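Local coordinates for protein succinate-semialdehyde dehydrogenase (NAD(P)(+)) (Marinobacter aquaeolei, PDB 3RH9) that probably oxidises succinate semialdehyde to succinate with a nicotinamide cofactor, as a member of the aldehyde dehydrogenase family, at residues 139-153 with 471-483. Residues are numbered along the deposited sequence; the frame is centred on the assembly and turned at random.
Sequences CTWTVHYRPVGVTGL and LFEFVEAQTVPRG
Thr140 to Arg146 pair antiparallel with Glu476 to Arg482 in the protruding oligomerisation arm of the aldehyde dehydrogenase fold. Backbone bonds run both ways at four hydrogen-bonded pairs, from Thr140 with Arg482 to Arg146 with Glu476. A last bond, from Val148 N to Phe474 O, joins the base of the arm.

Trp141, Val143 and Tyr145 share one face with Ala477, Thr479 and Pro481. The Pro481 ring lies over the Trp141 indole. Pro481 CB sits 3.5 Å from the centroid of the Trp141 six-membered ring, a CH-pi contact only 7° off the normal. Thr479 CG2 meets the same indole at its edge. Nearer the base, Phe472 and Tyr145 form a T-shaped pair with planes at 87°. Phe472 CE2 points at the centre of the Tyr145 face.

Arg146, His144 and Gln478 lie on the other face. The Arg146 chain bends at chi2, which lays its guanidinium over His144 CB. Arg146 NH2 lies over one face of the His144 ring, toward its rim. The Gln478 chain is extended. Its amide stands 82° from the guanidinium plane. Side-on, Arg146 grips one oxygen: NE lies 2.7 Å and NH2 2.8 Å from Gln478 OE1, which is in the guanidinium plane. With an alanine here, Gln478 OE1 would probably lose both guanidinium donors, and the His144 ring the cover over that face. Gln478 NE2 bonds Ala432 O and Phe437 O of the second subunit, and Glu476 forms a salt bridge with Arg464 of that subunit, so the arm is part of the dimer interface.

At the base, Thr151 CG2 touches the edge of the Phe474 ring.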
loop_
_atom_site.group_PDB
_atom_site.type_symbol
_atom_site.label_atom_id
_atom_site.label_comp_id
_atom_site.label_asym_id
_atom_site.label_seq_id
_atom_site.Cartn_x
_atom_site.Cartn_y
_atom_site.Cartn_z
ATOM N N CYS A 139 -25.615 -14.771 -3.185
ATOM C CA CYS A 139 -24.396 -15.257 -3.842
ATOM C C CYS A 139 -23.448 -15.999 -2.915
ATOM O O CYS A 139 -23.471 -15.805 -1.696
ATOM C CB CYS A 139 -23.642 -14.094 -4.459
ATOM S SG CYS A 139 -24.607 -13.196 -5.660
ATOM N N THR A 140 -22.615 -16.854 -3.504
ATOM C CA THR A 140 -21.511 -17.492 -2.793
ATOM C C THR A 140 -20.270 -16.691 -3.116
ATOM O O THR A 140 -19.975 -16.479 -4.287
ATOM C CB THR A 140 -21.297 -18.934 -3.281
ATOM O OG1 THR A 140 -22.402 -19.749 -2.886
ATOM C CG2 THR A 140 -20.039 -19.524 -2.696
ATOM N N TRP A 141 -19.538 -16.239 -2.101
ATOM C CA TRP A 141 -18.460 -15.273 -2.337
ATOM C C TRP A 141 -17.063 -15.848 -2.189
ATOM O O TRP A 141 -16.675 -16.317 -1.124
ATOM C CB TRP A 141 -18.594 -14.064 -1.413
ATOM C CG TRP A 141 -19.833 -13.284 -1.620
ATOM C CD1 TRP A 141 -21.100 -13.678 -1.334
ATOM C CD2 TRP A 141 -19.933 -11.959 -2.147
ATOM N NE1 TRP A 141 -21.994 -12.683 -1.654
ATOM C CE2 TRP A 141 -21.299 -11.614 -2.152
ATOM C CE3 TRP A 141 -19.003 -11.028 -2.609
ATOM C CZ2 TRP A 141 -21.750 -10.382 -2.605
ATOM C CZ3 TRP A 141 -19.454 -9.816 -3.057
ATOM C CH2 TRP A 141 -20.810 -9.500 -3.054
ATOM N N THR A 142 -16.287 -15.788 -3.255
ATOM C CA THR A 142 -14.942 -16.308 -3.165
ATOM C C THR A 142 -13.903 -15.215 -3.357
ATOM O O THR A 142 -14.036 -14.351 -4.222
ATOM C CB THR A 142 -14.715 -17.464 -4.150
ATOM O OG1 THR A 142 -15.638 -18.516 -3.859
ATOM C CG2 THR A 142 -13.309 -18.011 -4.017
ATOM N N VAL A 143 -12.864 -15.267 -2.534
ATOM C CA VAL A 143 -11.778 -14.317 -2.616
ATOM C C VAL A 143 -10.510 -14.992 -3.131
ATOM O O VAL A 143 -10.016 -15.945 -2.540
ATOM C CB VAL A 143 -11.517 -13.663 -1.240
ATOM C CG1 VAL A 143 -10.234 -12.862 -1.279
ATOM C CG2 VAL A 143 -12.685 -12.789 -0.843
ATOM N N HIS A 144 -9.989 -14.493 -4.239
ATOM C CA HIS A 144 -8.767 -15.034 -4.826
ATOM C C HIS A 144 -7.618 -14.061 -4.660
ATOM O O HIS A 144 -7.807 -12.854 -4.568
ATOM C CB HIS A 144 -8.957 -15.288 -6.316
ATOM C CG HIS A 144 -9.931 -16.373 -6.629
ATOM N ND1 HIS A 144 -11.286 -16.144 -6.766
ATOM C CD2 HIS A 144 -9.751 -17.697 -6.849
ATOM C CE1 HIS A 144 -11.898 -17.280 -7.052
ATOM N NE2 HIS A 144 -10.987 -18.236 -7.115
ATOM N N TYR A 145 -6.408 -14.585 -4.631
ATOM C CA TYR A 145 -5.241 -13.718 -4.616
ATOM C C TYR A 145 -4.428 -13.950 -5.900
ATOM O O TYR A 145 -3.632 -14.877 -5.974
ATOM C CB TYR A 145 -4.444 -13.955 -3.332
ATOM C CG TYR A 145 -5.302 -13.737 -2.108
ATOM C CD1 TYR A 145 -5.586 -12.460 -1.661
ATOM C CD2 TYR A 145 -5.864 -14.807 -1.426
ATOM C CE1 TYR A 145 -6.393 -12.244 -0.557
ATOM C CE2 TYR A 145 -6.684 -14.604 -0.329
ATOM C CZ TYR A 145 -6.945 -13.319 0.103
ATOM O OH TYR A 145 -7.744 -13.104 1.201
ATOM N N ARG A 146 -4.677 -13.131 -6.921
ATOM C CA ARG A 146 -3.993 -13.253 -8.217
ATOM C C ARG A 146 -2.612 -12.599 -8.180
ATOM O O ARG A 146 -2.375 -11.653 -7.419
ATOM C CB ARG A 146 -4.789 -12.562 -9.346
ATOM C CG ARG A 146 -6.283 -12.756 -9.344
ATOM C CD ARG A 146 -6.642 -14.161 -9.689
ATOM N NE ARG A 146 -8.080 -14.343 -9.769
ATOM C CZ ARG A 146 -8.674 -15.526 -9.866
ATOM N NH1 ARG A 146 -7.942 -16.629 -9.887
ATOM N NH2 ARG A 146 -9.997 -15.607 -9.937
ATOM N N PRO A 147 -1.706 -13.069 -9.027
ATOM C CA PRO A 147 -0.413 -12.401 -9.182
ATOM C C PRO A 147 -0.614 -10.952 -9.598
ATOM O O PRO A 147 -1.400 -10.736 -10.512
ATOM C CB PRO A 147 0.231 -13.168 -10.339
ATOM C CG PRO A 147 -0.416 -14.503 -10.319
ATOM C CD PRO A 147 -1.804 -14.311 -9.803
ATOM N N VAL A 148 0.074 -9.981 -8.996
ATOM C CA VAL A 148 -0.101 -8.599 -9.461
ATOM C C VAL A 148 0.322 -8.476 -10.910
ATOM O O VAL A 148 -0.173 -7.635 -11.642
ATOM C CB VAL A 148 0.641 -7.497 -8.607
ATOM C CG1 VAL A 148 -0.089 -7.223 -7.306
ATOM C CG2 VAL A 148 2.137 -7.834 -8.373
ATOM N N GLY A 149 1.244 -9.323 -11.328
ATOM C CA GLY A 149 1.742 -9.241 -12.678
ATOM C C GLY A 149 3.231 -9.189 -12.562
ATOM O O GLY A 149 3.770 -9.544 -11.519
ATOM N N VAL A 150 3.895 -8.750 -13.622
ATOM C CA VAL A 150 5.352 -8.652 -13.627
ATOM C C VAL A 150 5.850 -7.535 -12.691
ATOM O O VAL A 150 5.445 -6.368 -12.813
ATOM C CB VAL A 150 5.905 -8.444 -15.073
ATOM C CG1 VAL A 150 7.391 -8.202 -15.045
ATOM C CG2 VAL A 150 5.587 -9.641 -15.933
ATOM N N THR A 151 6.727 -7.886 -11.758
ATOM C CA THR A 151 7.221 -6.886 -10.823
ATOM C C THR A 151 8.671 -6.514 -11.066
ATOM O O THR A 151 9.440 -7.299 -11.580
ATOM C CB THR A 151 7.055 -7.351 -9.367
ATOM O OG1 THR A 151 7.759 -8.584 -9.168
ATOM C CG2 THR A 151 5.595 -7.575 -9.074
ATOM N N GLY A 152 9.034 -5.303 -10.684
ATOM C CA GLY A 152 10.415 -4.890 -10.691
ATOM C C GLY A 152 10.946 -4.915 -9.281
ATOM O O GLY A 152 10.435 -4.222 -8.409
ATOM N N LEU A 153 11.966 -5.730 -9.055
ATOM C CA LEU A 153 12.600 -5.830 -7.750
ATOM C C LEU A 153 13.913 -5.024 -7.714
ATOM O O LEU A 153 14.899 -5.389 -8.400
ATOM C CB LEU A 153 12.864 -7.300 -7.416
ATOM C CG LEU A 153 11.658 -8.237 -7.493
ATOM C CD1 LEU A 153 11.914 -9.497 -6.713
ATOM C CD2 LEU A 153 10.440 -7.556 -6.954
ATOM N N LEU A 471 3.886 -12.294 2.496
ATOM C CA LEU A 471 3.406 -13.219 1.476
ATOM C C LEU A 471 2.329 -12.583 0.609
ATOM O O LEU A 471 2.141 -12.996 -0.519
ATOM C CB LEU A 471 2.843 -14.488 2.114
ATOM C CG LEU A 471 3.776 -15.655 2.421
ATOM C CD1 LEU A 471 3.120 -16.560 3.438
ATOM C CD2 LEU A 471 4.093 -16.427 1.143
ATOM N N PHE A 472 1.636 -11.581 1.141
ATOM C CA PHE A 472 0.546 -10.923 0.412
ATOM C C PHE A 472 0.947 -9.656 -0.347
ATOM O O PHE A 472 0.089 -8.961 -0.882
ATOM C CB PHE A 472 -0.637 -10.613 1.342
ATOM C CG PHE A 472 -1.488 -11.805 1.639
ATOM C CD1 PHE A 472 -1.132 -12.691 2.634
ATOM C CD2 PHE A 472 -2.638 -12.051 0.912
ATOM C CE1 PHE A 472 -1.905 -13.794 2.896
ATOM C CE2 PHE A 472 -3.419 -13.155 1.175
ATOM C CZ PHE A 472 -3.045 -14.028 2.162
ATOM N N GLU A 473 2.234 -9.357 -0.397
ATOM C CA GLU A 473 2.681 -8.150 -1.068
ATOM C C GLU A 473 2.456 -8.210 -2.573
ATOM O O GLU A 473 1.929 -7.267 -3.168
ATOM C CB GLU A 473 4.162 -7.904 -0.779
ATOM C CG GLU A 473 4.446 -7.395 0.629
ATOM C CD GLU A 473 4.502 -5.878 0.690
ATOM O OE1 GLU A 473 3.510 -5.211 0.276
ATOM O OE2 GLU A 473 5.555 -5.359 1.148
ATOM N N PHE A 474 2.858 -9.315 -3.188
ATOM C CA PHE A 474 2.798 -9.418 -4.640
ATOM C C PHE A 474 1.522 -10.013 -5.218
ATOM O O PHE A 474 1.540 -10.543 -6.322
ATOM C CB PHE A 474 4.009 -10.183 -5.154
ATOM C CG PHE A 474 5.293 -9.509 -4.833
ATOM C CD1 PHE A 474 6.014 -9.871 -3.708
ATOM C CD2 PHE A 474 5.754 -8.467 -5.622
ATOM C CE1 PHE A 474 7.191 -9.241 -3.401
ATOM C CE2 PHE A 474 6.927 -7.825 -5.313
ATOM C CZ PHE A 474 7.648 -8.215 -4.202
ATOM N N VAL A 475 0.417 -9.918 -4.492
ATOM C CA VAL A 475 -0.849 -10.390 -5.030
ATOM C C VAL A 475 -1.922 -9.300 -5.040
ATOM O O VAL A 475 -1.881 -8.364 -4.236
ATOM C CB VAL A 475 -1.347 -11.610 -4.266
ATOM C CG1 VAL A 475 -0.486 -12.800 -4.601
ATOM C CG2 VAL A 475 -1.325 -11.340 -2.763
ATOM N N GLU A 476 -2.859 -9.417 -5.983
ATOM C CA GLU A 476 -4.054 -8.566 -6.022
ATOM C C GLU A 476 -5.239 -9.389 -5.549
ATOM O O GLU A 476 -5.507 -10.452 -6.093
ATOM C CB GLU A 476 -4.335 -8.085 -7.448
ATOM C CG GLU A 476 -3.379 -7.044 -8.011
ATOM C CD GLU A 476 -3.593 -5.681 -7.386
ATOM O OE1 GLU A 476 -4.239 -5.631 -6.312
ATOM O OE2 GLU A 476 -3.105 -4.667 -7.955
ATOM N N ALA A 477 -5.941 -8.929 -4.527
ATOM C CA ALA A 477 -7.086 -9.681 -4.061
ATOM C C ALA A 477 -8.215 -9.456 -5.049
ATOM O O ALA A 477 -8.352 -8.376 -5.597
ATOM C CB ALA A 477 -7.485 -9.256 -2.670
ATOM N N GLN A 478 -9.005 -10.487 -5.301
ATOM C CA GLN A 478 -10.075 -10.384 -6.273
ATOM C C GLN A 478 -11.280 -11.055 -5.662
ATOM O O GLN A 478 -11.219 -12.246 -5.301
ATOM C CB GLN A 478 -9.699 -11.076 -7.588
ATOM C CG GLN A 478 -10.666 -10.820 -8.732
ATOM C CD GLN A 478 -10.356 -11.647 -9.986
ATOM O OE1 GLN A 478 -10.302 -12.868 -9.929
ATOM N NE2 GLN A 478 -10.171 -10.983 -11.119
ATOM N N THR A 479 -12.365 -10.286 -5.528
ATOM C CA THR A 479 -13.612 -10.822 -5.011
ATOM C C THR A 479 -14.547 -11.281 -6.131
ATOM O O THR A 479 -14.868 -10.522 -7.046
ATOM C CB THR A 479 -14.310 -9.836 -4.062
ATOM O OG1 THR A 479 -13.587 -9.789 -2.829
ATOM C CG2 THR A 479 -15.715 -10.300 -3.776
ATOM N N VAL A 480 -14.980 -12.534 -6.051
ATOM C CA VAL A 480 -15.856 -13.118 -7.061
ATOM C C VAL A 480 -17.124 -13.704 -6.445
ATOM O O VAL A 480 -17.134 -14.846 -5.997
ATOM C CB VAL A 480 -15.131 -14.241 -7.834
ATOM C CG1 VAL A 480 -16.082 -14.934 -8.810
ATOM C CG2 VAL A 480 -13.909 -13.694 -8.539
ATOM N N PRO A 481 -18.202 -12.914 -6.411
ATOM C CA PRO A 481 -19.491 -13.418 -5.947
ATOM C C PRO A 481 -20.123 -14.227 -7.059
ATOM O O PRO A 481 -20.006 -13.841 -8.227
ATOM C CB PRO A 481 -20.319 -12.151 -5.742
ATOM C CG PRO A 481 -19.498 -11.024 -6.179
ATOM C CD PRO A 481 -18.284 -11.520 -6.861
ATOM N N ARG A 482 -20.789 -15.324 -6.718
ATOM C CA ARG A 482 -21.435 -16.121 -7.747
ATOM C C ARG A 482 -22.916 -16.255 -7.502
ATOM O O ARG A 482 -23.331 -16.687 -6.433
ATOM C CB ARG A 482 -20.812 -17.504 -7.801
ATOM C CG ARG A 482 -21.406 -18.382 -8.875
ATOM C CD ARG A 482 -20.944 -19.802 -8.740
ATOM N NE ARG A 482 -21.460 -20.606 -9.836
ATOM C CZ ARG A 482 -21.228 -21.908 -9.994
ATOM N NH1 ARG A 482 -20.476 -22.570 -9.117
ATOM N NH2 ARG A 482 -21.743 -22.544 -11.046
ATOM N N GLY A 483 -23.711 -15.877 -8.490
ATOM C CA GLY A 483 -25.137 -16.157 -8.477
ATOM C C GLY A 483 -25.486 -17.374 -9.327
ATOM O O GLY A 483 -26.522 -18.028 -9.125
#